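Local atomic coordinates of endoglucanase, glycoside hydrolase family 5 protein (Cytophaga hutchinsonii, PDB entry 5IHS), a protein that hydrolyses internal beta-1,4-glucosidic bonds of cellulose as a family 5 endoglucanase, and is probably one of the periplasmic enzymes this bacterium requires to live on crystalline cellulose. Residues W74-W79 against I114-Y119; A135-F140 against I179-V184; S166-I171 against A206-T211; Y249-A254 against G258-E263. One frame throughout, in Å; residues are numbered along the deposited sequence.

Interaction 1. Residues W74-W79 against I114-Y119; sequences WLRDDW and IAKGIY
The backbone carbonyl oxygen of Lys116 receives a hydrogen bond from Arg76 NH1 at 2.9 Å, with an N-H...O angle of 152°; the donor is tilted moderately from the carbonyl plane, while the oxygen lies in the plane of the guanidinium. On the other side of that group, Arg76 NE and NH2 both close on a single oxygen of the adjoining residue, Asp77 OD1, at 2.8 and 2.9 Å. This side-on salt bridge, together with the bond to Lys116, fixes the rotation of the guanidinium, and the carboxylate probably offsets much of its charge. Lys116 also supplies a lid: its CD lies over one face of the guanidinium, 3.8 Å from Arg76 CZ, and the two side chains cross at about a right angle. The lysine bends repeatedly along its length, and NZ ends 6.0 Å from Arg76 NH2, which keeps the like charges apart.

Both segments belong to neighbouring helices of the TIM barrel, 69-77 and 99-116, near their C-terminal ends. A Schellman motif with Gly117 at positive phi finishes the second helix, and the arginine reaches a carbonyl of this terminus. Beneath the polar layer, Ile118 CG2 meets Arg76 CG at 3.9 Å; Ile118 also rests on Val84 of strand 83-89, whereas Arg76 touches Phe328 of helix 311-329.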
loop_
_atom_site.group_PDB
_atom_site.type_symbol
_atom_site.label_atom_id
_atom_site.label_comp_id
_atom_site.label_asym_id
_atom_site.label_seq_id
_atom_site.Cartn_x
_atom_site.Cartn_y
_atom_site.Cartn_z
ATOM N N TRP A 74 -0.627 -9.664 -14.902
ATOM C CA TRP A 74 -1.369 -8.716 -15.720
ATOM C C TRP A 74 -1.187 -7.295 -15.206
ATOM O O TRP A 74 -1.060 -6.349 -15.996
ATOM C CB TRP A 74 -2.854 -9.117 -15.752
ATOM C CG TRP A 74 -3.675 -8.274 -16.669
ATOM C CD1 TRP A 74 -4.567 -7.313 -16.317
ATOM C CD2 TRP A 74 -3.652 -8.290 -18.105
ATOM N NE1 TRP A 74 -5.112 -6.736 -17.438
ATOM C CE2 TRP A 74 -4.564 -7.313 -18.549
ATOM C CE3 TRP A 74 -2.951 -9.041 -19.058
ATOM C CZ2 TRP A 74 -4.801 -7.066 -19.899
ATOM C CZ3 TRP A 74 -3.194 -8.794 -20.403
ATOM C CH2 TRP A 74 -4.103 -7.818 -20.806
ATOM N N LEU A 75 -1.182 -7.116 -13.885
ATOM C CA LEU A 75 -0.933 -5.787 -13.333
ATOM C C LEU A 75 0.445 -5.266 -13.732
ATOM O O LEU A 75 0.600 -4.078 -14.018
ATOM C CB LEU A 75 -1.097 -5.795 -11.812
ATOM C CG LEU A 75 -2.535 -5.959 -11.319
ATOM C CD1 LEU A 75 -2.542 -6.104 -9.809
ATOM C CD2 LEU A 75 -3.403 -4.784 -11.747
ATOM N N ARG A 76 1.464 -6.127 -13.754
ATOM C CA ARG A 76 2.777 -5.691 -14.222
ATOM C C ARG A 76 2.761 -5.404 -15.720
ATOM O O ARG A 76 3.222 -4.348 -16.166
ATOM C CB ARG A 76 3.822 -6.764 -13.927
ATOM C CG ARG A 76 5.229 -6.370 -14.395
ATOM C CD ARG A 76 6.191 -7.536 -14.340
ATOM N NE ARG A 76 5.852 -8.486 -15.385
ATOM C CZ ARG A 76 6.538 -9.582 -15.671
ATOM N NH1 ARG A 76 7.606 -9.915 -14.953
ATOM N NH2 ARG A 76 6.143 -10.343 -16.684
ATOM N N ASP A 77 2.265 -6.354 -16.520
ATOM C CA ASP A 77 2.454 -6.279 -17.965
ATOM C C ASP A 77 1.525 -5.269 -18.624
ATOM O O ASP A 77 1.930 -4.581 -19.565
ATOM C CB ASP A 77 2.191 -7.630 -18.622
ATOM C CG ASP A 77 3.231 -8.680 -18.289
ATOM O OD1 ASP A 77 4.317 -8.345 -17.763
ATOM O OD2 ASP A 77 2.952 -9.864 -18.584
ATOM N N ASP A 78 0.274 -5.192 -18.179
ATOM C CA ASP A 78 -0.712 -4.318 -18.805
ATOM C C ASP A 78 -0.922 -3.017 -18.043
ATOM O O ASP A 78 -1.070 -1.961 -18.662
ATOM C CB ASP A 78 -2.054 -5.044 -18.963
ATOM C CG ASP A 78 -3.077 -4.200 -19.691
ATOM O OD1 ASP A 78 -2.917 -4.010 -20.913
ATOM O OD2 ASP A 78 -4.010 -3.696 -19.031
ATOM N N TRP A 79 -0.972 -3.066 -16.718
ATOM C CA TRP A 79 -1.151 -1.852 -15.936
ATOM C C TRP A 79 0.171 -1.160 -15.604
ATOM O O TRP A 79 0.148 -0.027 -15.121
ATOM C CB TRP A 79 -1.932 -2.139 -14.640
ATOM C CG TRP A 79 -3.390 -2.452 -14.859
ATOM C CD1 TRP A 79 -3.918 -3.367 -15.726
ATOM C CD2 TRP A 79 -4.502 -1.846 -14.195
ATOM N NE1 TRP A 79 -5.287 -3.365 -15.647
ATOM C CE2 TRP A 79 -5.671 -2.431 -14.721
ATOM C CE3 TRP A 79 -4.620 -0.848 -13.227
ATOM C CZ2 TRP A 79 -6.945 -2.047 -14.311
ATOM C CZ3 TRP A 79 -5.891 -0.474 -12.827
ATOM C CH2 TRP A 79 -7.026 -1.067 -13.375
ATOM N N ILE A 114 7.428 -11.675 -6.361
ATOM C CA ILE A 114 8.826 -12.094 -6.425
ATOM C C ILE A 114 9.132 -12.705 -7.792
ATOM O O ILE A 114 10.140 -12.375 -8.431
ATOM C CB ILE A 114 9.157 -13.045 -5.254
ATOM C CG1 ILE A 114 9.062 -12.300 -3.916
ATOM C CG2 ILE A 114 10.539 -13.661 -5.419
ATOM C CD1 ILE A 114 9.016 -13.218 -2.689
ATOM N N ALA A 115 8.253 -13.587 -8.271
ATOM C CA ALA A 115 8.474 -14.219 -9.567
ATOM C C ALA A 115 8.485 -13.195 -10.696
ATOM O O ALA A 115 9.230 -13.346 -11.673
ATOM C CB ALA A 115 7.410 -15.284 -9.815
ATOM N N LYS A 116 7.663 -12.156 -10.596
ATOM C CA LYS A 116 7.518 -11.178 -11.668
ATOM C C LYS A 116 8.391 -9.945 -11.472
ATOM O O LYS A 116 8.410 -9.062 -12.339
ATOM C CB LYS A 116 6.044 -10.786 -11.850
ATOM C CG LYS A 116 5.146 -11.946 -12.269
ATOM C CD LYS A 116 5.556 -12.618 -13.584
ATOM C CE LYS A 116 5.227 -14.114 -13.586
ATOM N NZ LYS A 116 3.953 -14.446 -12.899
ATOM N N GLY A 117 9.147 -9.884 -10.383
ATOM C CA GLY A 117 10.095 -8.810 -10.176
ATOM C C GLY A 117 9.517 -7.446 -9.871
ATOM O O GLY A 117 10.117 -6.445 -10.271
ATOM N N ILE A 118 8.399 -7.372 -9.141
ATOM C CA ILE A 118 7.861 -6.102 -8.667
ATOM C C ILE A 118 7.806 -6.124 -7.139
ATOM O O ILE A 118 7.943 -7.169 -6.500
ATOM C CB ILE A 118 6.505 -5.729 -9.306
ATOM C CG1 ILE A 118 5.381 -6.684 -8.898
ATOM C CG2 ILE A 118 6.648 -5.662 -10.827
ATOM C CD1 ILE A 118 3.994 -6.194 -9.277
ATOM N N TYR A 119 7.607 -4.947 -6.556
ATOM C CA TYR A 119 7.516 -4.826 -5.107
ATOM C C TYR A 119 6.118 -5.227 -4.635
ATOM O O TYR A 119 5.146 -5.207 -5.403
ATOM C CB TYR A 119 7.893 -3.404 -4.655
ATOM C CG TYR A 119 9.352 -3.082 -4.953
ATOM C CD1 TYR A 119 10.355 -3.466 -4.069
ATOM C CD2 TYR A 119 9.729 -2.442 -6.125
ATOM C CE1 TYR A 119 11.687 -3.219 -4.348
ATOM C CE2 TYR A 119 11.053 -2.184 -6.412
ATOM C CZ TYR A 119 12.030 -2.579 -5.534
ATOM O OH TYR A 119 13.346 -2.325 -5.881
#

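Interaction 2. Residues A135-F140 against I179-V184; sequences AAQRFF and ITKIRV
Phe140 and Ile182 form the apolar half of this helix-helix contact, lying side by side and pointing the same way. Ile182 CG1 sits 3.8 Å from Phe140 CB, and its CD1 continues to Phe140 CD1 at 3.9 Å, approaching the ring obliquely. The isoleucine extends its longer branch away from its own carbonyl carbon (chi1 -69°), which carries CD1 to the phenylalanine. Nearer the surface, Gln137 and Lys181 run across one another at a slant: Lys181 CG touches both CB and CG of the glutamine at 4.0 Å, and the lysine then folds, bent at chi2 and chi4, to place CE 3.6 Å from Gln137 OE1.

The second shell holds the phenylalanine from its other sides. The edge of the Phe139 ring stands over the centre of one Phe140 face, with Phe139 CD2 3.8 Å above the plane, and both rings rest on Ile122 of strand 119-125. Val178, a turn earlier on helix 167-185, touches Gln137 and Phe140, while Ile182 leans on Ile191 of strand 191-193. The contact thus joins helices 133-147 and 167-185, which pack side by side in the helical layer around the strands of the TIM barrel, and its buried side is continuous with the layer between helices and strands.

No hydrogen bond spans the two segments. Lys181 NZ remains 3.9 Å from Gln137 OE1, so any attraction between ammonium and amide is probably a diffuse electrostatic one, and cohesion comes chiefly from hydrocarbon: methylene against methylene outside, isoleucine against phenylalanine within.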
loop_
_atom_site.group_PDB
_atom_site.type_symbol
_atom_site.label_atom_id
_atom_site.label_comp_id
_atom_site.label_asym_id
_atom_site.label_seq_id
_atom_site.Cartn_x
_atom_site.Cartn_y
_atom_site.Cartn_z
ATOM N N ALA A 135 -1.464 -11.610 17.904
ATOM C CA ALA A 135 -1.805 -12.139 16.586
ATOM C C ALA A 135 -1.016 -11.426 15.493
ATOM O O ALA A 135 -0.498 -12.056 14.559
ATOM C CB ALA A 135 -3.306 -11.998 16.349
ATOM N N ALA A 136 -0.901 -10.104 15.595
ATOM C CA ALA A 136 -0.182 -9.335 14.585
ATOM C C ALA A 136 1.307 -9.653 14.606
ATOM O O ALA A 136 1.939 -9.797 13.551
ATOM C CB ALA A 136 -0.405 -7.843 14.824
ATOM N N GLN A 137 1.886 -9.755 15.803
ATOM C CA GLN A 137 3.296 -10.089 15.930
ATOM C C GLN A 137 3.575 -11.467 15.353
ATOM O O GLN A 137 4.597 -11.674 14.691
ATOM C CB GLN A 137 3.709 -10.022 17.400
ATOM C CG GLN A 137 3.802 -8.602 17.933
ATOM C CD GLN A 137 4.132 -8.560 19.411
ATOM O OE1 GLN A 137 4.559 -9.560 20.005
ATOM N NE2 GLN A 137 3.945 -7.399 20.020
ATOM N N ARG A 138 2.676 -12.421 15.591
ATOM C CA ARG A 138 2.861 -13.768 15.061
ATOM C C ARG A 138 2.860 -13.749 13.537
ATOM O O ARG A 138 3.734 -14.343 12.888
ATOM C CB ARG A 138 1.752 -14.684 15.599
ATOM C CG ARG A 138 1.859 -16.137 15.162
ATOM C CD ARG A 138 0.918 -17.049 15.967
ATOM N NE ARG A 138 -0.496 -16.686 15.833
ATOM C CZ ARG A 138 -1.246 -16.122 16.786
ATOM N NH1 ARG A 138 -2.521 -15.847 16.542
ATOM N NH2 ARG A 138 -0.747 -15.839 17.979
ATOM N N PHE A 139 1.881 -13.056 12.951
ATOM C CA PHE A 139 1.781 -12.964 11.498
ATOM C C PHE A 139 3.037 -12.351 10.897
ATOM O O PHE A 139 3.621 -12.890 9.949
ATOM C CB PHE A 139 0.560 -12.131 11.115
ATOM C CG PHE A 139 0.489 -11.841 9.648
ATOM C CD1 PHE A 139 0.171 -12.844 8.748
ATOM C CD2 PHE A 139 0.750 -10.571 9.160
ATOM C CE1 PHE A 139 0.115 -12.588 7.389
ATOM C CE2 PHE A 139 0.698 -10.310 7.802
ATOM C CZ PHE A 139 0.381 -11.322 6.912
ATOM N N PHE A 140 3.456 -11.200 11.420
ATOM C CA PHE A 140 4.602 -10.522 10.837
ATOM C C PHE A 140 5.899 -11.275 11.087
ATOM O O PHE A 140 6.790 -11.248 10.231
ATOM C CB PHE A 140 4.658 -9.063 11.279
ATOM C CG PHE A 140 3.759 -8.191 10.461
ATOM C CD1 PHE A 140 4.064 -7.934 9.135
ATOM C CD2 PHE A 140 2.584 -7.672 10.980
ATOM C CE1 PHE A 140 3.223 -7.173 8.337
ATOM C CE2 PHE A 140 1.741 -6.896 10.180
ATOM C CZ PHE A 140 2.072 -6.646 8.857
ATOM N N ILE A 179 7.465 -4.025 14.825
ATOM C CA ILE A 179 8.747 -3.746 14.178
ATOM C C ILE A 179 9.857 -4.602 14.781
ATOM O O ILE A 179 10.685 -5.170 14.060
ATOM C CB ILE A 179 9.067 -2.241 14.246
ATOM C CG1 ILE A 179 8.087 -1.444 13.367
ATOM C CG2 ILE A 179 10.506 -1.960 13.821
ATOM C CD1 ILE A 179 8.079 0.038 13.674
ATOM N N THR A 180 9.919 -4.679 16.112
ATOM C CA THR A 180 10.952 -5.494 16.743
ATOM C C THR A 180 10.877 -6.933 16.257
ATOM O O THR A 180 11.904 -7.558 15.978
ATOM C CB THR A 180 10.813 -5.415 18.262
ATOM O OG1 THR A 180 11.031 -4.064 18.677
ATOM C CG2 THR A 180 11.825 -6.319 18.953
ATOM N N LYS A 181 9.667 -7.478 16.152
ATOM C CA LYS A 181 9.509 -8.847 15.673
ATOM C C LYS A 181 9.967 -9.000 14.224
ATOM O O LYS A 181 10.647 -9.974 13.878
ATOM C CB LYS A 181 8.066 -9.304 15.855
ATOM C CG LYS A 181 7.656 -9.485 17.310
ATOM C CD LYS A 181 8.245 -10.756 17.917
ATOM C CE LYS A 181 7.775 -10.975 19.342
ATOM N NZ LYS A 181 8.456 -10.056 20.262
ATOM N N ILE A 182 9.600 -8.058 13.355
ATOM C CA ILE A 182 10.041 -8.123 11.963
ATOM C C ILE A 182 11.562 -8.090 11.880
ATOM O O ILE A 182 12.180 -8.851 11.122
ATOM C CB ILE A 182 9.415 -6.972 11.159
ATOM C CG1 ILE A 182 7.908 -7.189 11.002
ATOM C CG2 ILE A 182 10.072 -6.859 9.791
ATOM C CD1 ILE A 182 7.177 -5.987 10.433
ATOM N N ARG A 183 12.180 -7.191 12.648
ATOM C CA ARG A 183 13.611 -6.940 12.572
ATOM C C ARG A 183 14.457 -8.100 13.097
ATOM O O ARG A 183 15.665 -8.125 12.835
ATOM C CB ARG A 183 13.932 -5.610 13.276
ATOM C CG ARG A 183 13.360 -4.385 12.560
ATOM C CD ARG A 183 14.109 -4.104 11.267
ATOM N NE ARG A 183 13.620 -2.913 10.573
ATOM C CZ ARG A 183 13.184 -2.851 9.317
ATOM N NH1 ARG A 183 13.123 -3.934 8.546
ATOM N NH2 ARG A 183 12.791 -1.668 8.832
ATOM N N VAL A 184 13.865 -9.073 13.801
ATOM C CA VAL A 184 14.595 -10.302 14.122
ATOM C C VAL A 184 15.082 -10.967 12.846
ATOM O O VAL A 184 16.190 -11.512 12.793
ATOM C CB VAL A 184 13.702 -11.268 14.931
ATOM C CG1 VAL A 184 14.366 -12.634 15.098
ATOM C CG2 VAL A 184 13.348 -10.690 16.286
#

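Interaction 3. Residues S166-I171 against A206-T211; sequences SWNKDI and AANPIT
Trp167 and Asn208 each set their CG opposite the backbone nitrogen (chi1 175° and -177°), and this directs the indole of one and the amide of the other across the gap between the segments. The indole delivers its N-H to the backbone: Trp167 NE1 bonds to Asn208 O at 2.9 Å, with the oxygen at the edge of the ring and close to its plane, although the nitrogen itself stands above the carbonyl plane and not on a lone pair.

The side chain of the same asparagine makes a second link, from Asn208 ND2 to Asn168 OD1, at 2.7 Å and nearly straight. Here too the acceptor lies in the plane of the donating amide while the donor is well above the plane of the accepting one, the two amide planes being turned 66° against each other. Asn208 is thus tied to the first turn of helix 167-185 through both its backbone and its side chain. At the far corner of the indole, Trp167 CH2 meets Ile210 CD1 at 4.1 Å, an oblique apolar contact.

The turn that carries these groups is itself secured: Ser166 is the N-cap, its OG accepting from Lys169 N at 3.0 Å, and Ser166 O takes bonds from both Asp170 N and Ile171 N as the helix opens into a pi-type turn.

Lys172, further along this helix, is a further partner, bonding to Asn208 OD1 and Pro209 O. Trp167 and Ile210 both settle on Val193 of barrel strand 191-193, so the chain leaving helix 202-207 is drawn against helix 167-185 on its way to strand 215-221.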
loop_
_atom_site.group_PDB
_atom_site.type_symbol
_atom_site.label_atom_id
_atom_site.label_comp_id
_atom_site.label_asym_id
_atom_site.label_seq_id
_atom_site.Cartn_x
_atom_site.Cartn_y
_atom_site.Cartn_z
ATOM N N SER A 166 -5.137 6.708 19.441
ATOM C CA SER A 166 -4.061 7.666 19.684
ATOM C C SER A 166 -2.725 7.181 19.123
ATOM O O SER A 166 -2.354 6.013 19.296
ATOM C CB SER A 166 -3.910 7.862 21.198
ATOM O OG SER A 166 -2.652 8.398 21.567
ATOM N N TRP A 167 -1.974 8.102 18.504
ATOM C CA TRP A 167 -0.608 7.801 18.085
ATOM C C TRP A 167 0.269 7.439 19.283
ATOM O O TRP A 167 0.879 6.362 19.331
ATOM C CB TRP A 167 -0.006 8.978 17.298
ATOM C CG TRP A 167 1.433 8.728 16.958
ATOM C CD1 TRP A 167 2.524 9.244 17.582
ATOM C CD2 TRP A 167 1.935 7.835 15.948
ATOM N NE1 TRP A 167 3.674 8.738 17.029
ATOM C CE2 TRP A 167 3.340 7.871 16.022
ATOM C CE3 TRP A 167 1.331 7.019 14.978
ATOM C CZ2 TRP A 167 4.153 7.118 15.175
ATOM C CZ3 TRP A 167 2.151 6.267 14.138
ATOM C CH2 TRP A 167 3.535 6.322 14.246
ATOM N N ASN A 168 0.355 8.334 20.273
ATOM C CA ASN A 168 1.318 8.131 21.356
ATOM C C ASN A 168 0.963 6.932 22.232
ATOM O O ASN A 168 1.855 6.218 22.713
ATOM C CB ASN A 168 1.410 9.383 22.231
ATOM C CG ASN A 168 2.143 10.533 21.557
ATOM O OD1 ASN A 168 2.912 10.347 20.610
ATOM N ND2 ASN A 168 1.925 11.735 22.071
ATOM N N LYS A 169 -0.325 6.709 22.485
ATOM C CA LYS A 169 -0.743 5.689 23.440
ATOM C C LYS A 169 -1.066 4.340 22.808
ATOM O O LYS A 169 -0.888 3.308 23.468
ATOM C CB LYS A 169 -1.966 6.173 24.218
ATOM C CG LYS A 169 -1.681 7.352 25.123
ATOM C CD LYS A 169 -2.932 7.768 25.887
ATOM C CE LYS A 169 -2.658 8.926 26.834
ATOM N NZ LYS A 169 -2.936 10.242 26.203
ATOM N N ASP A 170 -1.565 4.312 21.565
ATOM C CA ASP A 170 -2.048 3.078 20.939
ATOM C C ASP A 170 -1.211 2.666 19.736
ATOM O O ASP A 170 -0.699 1.538 19.700
ATOM C CB ASP A 170 -3.508 3.230 20.476
ATOM C CG ASP A 170 -4.458 3.502 21.591
ATOM O OD1 ASP A 170 -4.353 2.814 22.621
ATOM O OD2 ASP A 170 -5.321 4.397 21.415
ATOM N N ILE A 171 -1.084 3.535 18.732
ATOM C CA ILE A 171 -0.485 3.115 17.470
ATOM C C ILE A 171 1.008 2.888 17.638
ATOM O O ILE A 171 1.549 1.855 17.214
ATOM C CB ILE A 171 -0.743 4.135 16.346
ATOM C CG1 ILE A 171 -2.231 4.469 16.174
ATOM C CG2 ILE A 171 -0.137 3.605 15.050
ATOM C CD1 ILE A 171 -2.495 5.704 15.311
ATOM N N ALA A 206 4.842 12.599 12.874
ATOM C CA ALA A 206 6.031 13.405 12.622
ATOM C C ALA A 206 6.531 14.068 13.897
ATOM O O ALA A 206 7.741 14.293 14.046
ATOM C CB ALA A 206 5.736 14.455 11.556
ATOM N N ALA A 207 5.618 14.390 14.822
ATOM C CA ALA A 207 5.993 15.012 16.087
ATOM C C ALA A 207 6.596 14.022 17.070
ATOM O O ALA A 207 7.312 14.437 17.988
ATOM C CB ALA A 207 4.771 15.673 16.726
ATOM N N ASN A 208 6.309 12.733 16.923
ATOM C CA ASN A 208 6.847 11.705 17.807
ATOM C C ASN A 208 7.140 10.465 16.984
ATOM O O ASN A 208 6.481 9.422 17.134
ATOM C CB ASN A 208 5.878 11.391 18.942
ATOM C CG ASN A 208 6.442 10.374 19.915
ATOM O OD1 ASN A 208 7.663 10.181 20.016
ATOM N ND2 ASN A 208 5.553 9.708 20.629
ATOM N N PRO A 209 8.137 10.540 16.106
ATOM C CA PRO A 209 8.380 9.442 15.172
ATOM C C PRO A 209 8.992 8.230 15.850
ATOM O O PRO A 209 9.557 8.286 16.947
ATOM C CB PRO A 209 9.356 10.055 14.165
ATOM C CG PRO A 209 10.074 11.119 14.951
ATOM C CD PRO A 209 9.011 11.695 15.826
ATOM N N ILE A 210 8.862 7.105 15.158
ATOM C CA ILE A 210 9.554 5.878 15.527
ATOM C C ILE A 210 10.994 6.020 15.048
ATOM O O ILE A 210 11.264 6.044 13.847
ATOM C CB ILE A 210 8.872 4.656 14.907
ATOM C CG1 ILE A 210 7.460 4.513 15.482
ATOM C CG2 ILE A 210 9.685 3.397 15.186
ATOM C CD1 ILE A 210 6.565 3.571 14.698
ATOM N N THR A 211 11.916 6.144 15.993
ATOM C CA THR A 211 13.313 6.470 15.698
ATOM C C THR A 211 14.088 5.178 15.446
ATOM O O THR A 211 14.962 4.754 16.209
ATOM C CB THR A 211 13.892 7.326 16.822
ATOM O OG1 THR A 211 13.596 6.720 18.081
ATOM C CG2 THR A 211 13.274 8.734 16.797
#

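Interaction 4. Residues Y249-A254 against G258-E263; sequences YGTCDA and GNFSPE
Thr251 meets the rim of the Phe260 ring from CB onward. Its CB is 3.8 Å from Phe260 CE1, and OG1, set between the backbone nitrogen and carbonyl carbon (chi1 60°), lies at the ring edge near its plane, 3.5 Å from Phe260 CD1. That hydroxyl also has a true hydrogen-bonding partner, Ser312 OG at the start of helix 311-329. Phe260 in turn touches Leu315 of this helix, and Pro262 CD lies over one face of its ring, toward the rim.

Backbone bonds join the two arms of the loop. Ser261 N donates to Thr251 O at 2.8 Å, and Asp253 N donates to Gly258 O at 3.0 Å. Between them Cys252 presents its CA-H to Asn259 O, which also accepts from Ser261 OG at 2.8 Å. In one of two conformers of Asn259, and so less certainly, ND2 donates to the anti lone pair of Asp253 OD2.

The chain folds back on itself in this way between strand 244-249 and helix 262-274, forming the beta-alpha loop after the seventh strand of the TIM barrel, on the rim where family 5 glycosidases carry their active site.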
loop_
_atom_site.group_PDB
_atom_site.type_symbol
_atom_site.label_atom_id
_atom_site.label_comp_id
_atom_site.label_asym_id
_atom_site.label_seq_id
_atom_site.Cartn_x
_atom_site.Cartn_y
_atom_site.Cartn_z
ATOM N N TYR A 249 -5.237 5.038 -1.951
ATOM C CA TYR A 249 -6.000 6.239 -2.274
ATOM C C TYR A 249 -7.112 5.836 -3.227
ATOM O O TYR A 249 -7.006 4.851 -3.959
ATOM C CB TYR A 249 -5.127 7.366 -2.898
ATOM C CG TYR A 249 -4.745 7.065 -4.328
ATOM C CD1 TYR A 249 -3.656 6.251 -4.613
ATOM C CD2 TYR A 249 -5.477 7.571 -5.402
ATOM C CE1 TYR A 249 -3.321 5.922 -5.920
ATOM C CE2 TYR A 249 -5.151 7.246 -6.713
ATOM C CZ TYR A 249 -4.078 6.414 -6.967
ATOM O OH TYR A 249 -3.792 6.091 -8.269
ATOM N N GLY A 250 -8.176 6.629 -3.242
ATOM C CA GLY A 250 -9.241 6.471 -4.201
ATOM C C GLY A 250 -9.307 7.621 -5.197
ATOM O O GLY A 250 -8.515 8.557 -5.172
ATOM N N THR A 251 -10.304 7.534 -6.074
ATOM C CA THR A 251 -10.616 8.605 -7.019
ATOM C C THR A 251 -11.935 9.299 -6.684
ATOM O O THR A 251 -12.392 10.151 -7.456
ATOM C CB THR A 251 -10.708 8.041 -8.433
ATOM O OG1 THR A 251 -11.754 7.063 -8.449
ATOM C CG2 THR A 251 -9.383 7.426 -8.884
ATOM N N CYS A 252 -12.557 8.957 -5.560
ATOM C CA CYS A 252 -13.941 9.317 -5.284
ATOM C C CYS A 252 -14.036 9.771 -3.833
ATOM O O CYS A 252 -13.033 10.067 -3.175
ATOM C CB CYS A 252 -14.840 8.120 -5.615
ATOM S SG CYS A 252 -14.413 6.623 -4.748
ATOM N N ASP A 253 -15.246 9.835 -3.293
ATOM C CA ASP A 253 -15.256 10.220 -1.890
ATOM C C ASP A 253 -14.880 9.031 -0.986
ATOM O O ASP A 253 -14.715 7.878 -1.415
ATOM C CB ASP A 253 -16.515 10.970 -1.491
ATOM C CG ASP A 253 -17.710 10.131 -1.567
ATOM O OD1 ASP A 253 -17.571 8.933 -1.268
ATOM O OD2 ASP A 253 -18.789 10.669 -1.914
ATOM N N ALA A 254 -14.687 9.353 0.288
ATOM C CA ALA A 254 -14.065 8.435 1.228
ATOM C C ALA A 254 -14.906 7.204 1.511
ATOM O O ALA A 254 -14.373 6.227 2.042
ATOM C CB ALA A 254 -13.749 9.171 2.530
ATOM N N GLY A 258 -19.499 7.261 -5.046
ATOM C CA GLY A 258 -19.968 8.610 -5.285
ATOM C C GLY A 258 -18.840 9.629 -5.413
ATOM O O GLY A 258 -17.716 9.433 -4.946
ATOM N N ASN A 259 -19.154 10.763 -6.043
ATOM C CA ASN A 259 -18.223 11.899 -6.138
ATOM C C ASN A 259 -16.909 11.516 -6.831
ATOM O O ASN A 259 -15.818 11.844 -6.355
ATOM C CB ASN A 259 -17.934 12.534 -4.768
ATOM C CG ASN A 259 -19.088 13.374 -4.233
ATOM O OD1 ASN A 259 -19.395 14.457 -4.743
ATOM N ND2 ASN A 259 -19.708 12.893 -3.171
ATOM N N PHE A 260 -17.008 10.828 -7.968
ATOM C CA PHE A 260 -15.825 10.601 -8.793
ATOM C C PHE A 260 -15.205 11.951 -9.131
ATOM O O PHE A 260 -15.888 12.856 -9.622
ATOM C CB PHE A 260 -16.238 9.854 -10.067
ATOM C CG PHE A 260 -15.087 9.525 -11.009
ATOM C CD1 PHE A 260 -13.945 8.851 -10.571
ATOM C CD2 PHE A 260 -15.183 9.857 -12.355
ATOM C CE1 PHE A 260 -12.917 8.558 -11.451
ATOM C CE2 PHE A 260 -14.160 9.559 -13.234
ATOM C CZ PHE A 260 -13.028 8.895 -12.785
ATOM N N SER A 261 -13.907 12.092 -8.857
ATOM C CA SER A 261 -13.239 13.395 -8.843
ATOM C C SER A 261 -11.931 13.348 -9.624
ATOM O O SER A 261 -10.843 13.433 -9.041
ATOM C CB SER A 261 -12.975 13.836 -7.404
ATOM O OG SER A 261 -14.191 14.046 -6.696
ATOM N N PRO A 262 -11.999 13.239 -10.953
ATOM C CA PRO A 262 -10.750 13.140 -11.729
ATOM C C PRO A 262 -9.841 14.353 -11.633
ATOM O O PRO A 262 -8.620 14.189 -11.548
ATOM C CB PRO A 262 -11.233 12.883 -13.162
ATOM C CG PRO A 262 -12.666 13.273 -13.175
ATOM C CD PRO A 262 -13.182 13.027 -11.798
ATOM N N GLU A 263 -10.385 15.572 -11.661
ATOM C CA GLU A 263 -9.515 16.743 -11.582
ATOM C C GLU A 263 -8.831 16.838 -10.219
ATOM O O GLU A 263 -7.630 17.143 -10.144
ATOM C CB GLU A 263 -10.276 18.018 -11.949
ATOM C CG GLU A 263 -10.641 18.082 -13.446
ATOM C CD GLU A 263 -9.452 18.384 -14.370
ATOM O OE1 GLU A 263 -8.517 19.098 -13.945
ATOM O OE2 GLU A 263 -9.462 17.925 -15.542
#

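All four contacts belong to one TIM barrel and are spread round it. Interactions 2 and 3 share helix 167-185, using its last and first turns respectively; their centres are 18 Å apart, and they touch where Ile179 CD1 packs on Ile210 CD1 at 4.0 Å. Interaction 1 is separate: its centre is 27 Å from that of interaction 2, and 34 Å from that of interaction 3, which lies on the opposite side of the chain's centre. Interaction 4 comes within about 8 Å of interaction 1 at the nearest atoms. In family 5 enzymes the two catalytic glutamates lie at the C-terminal ends of strands four and seven, so 249-254, leaving strand seven, is probably close to the cleft.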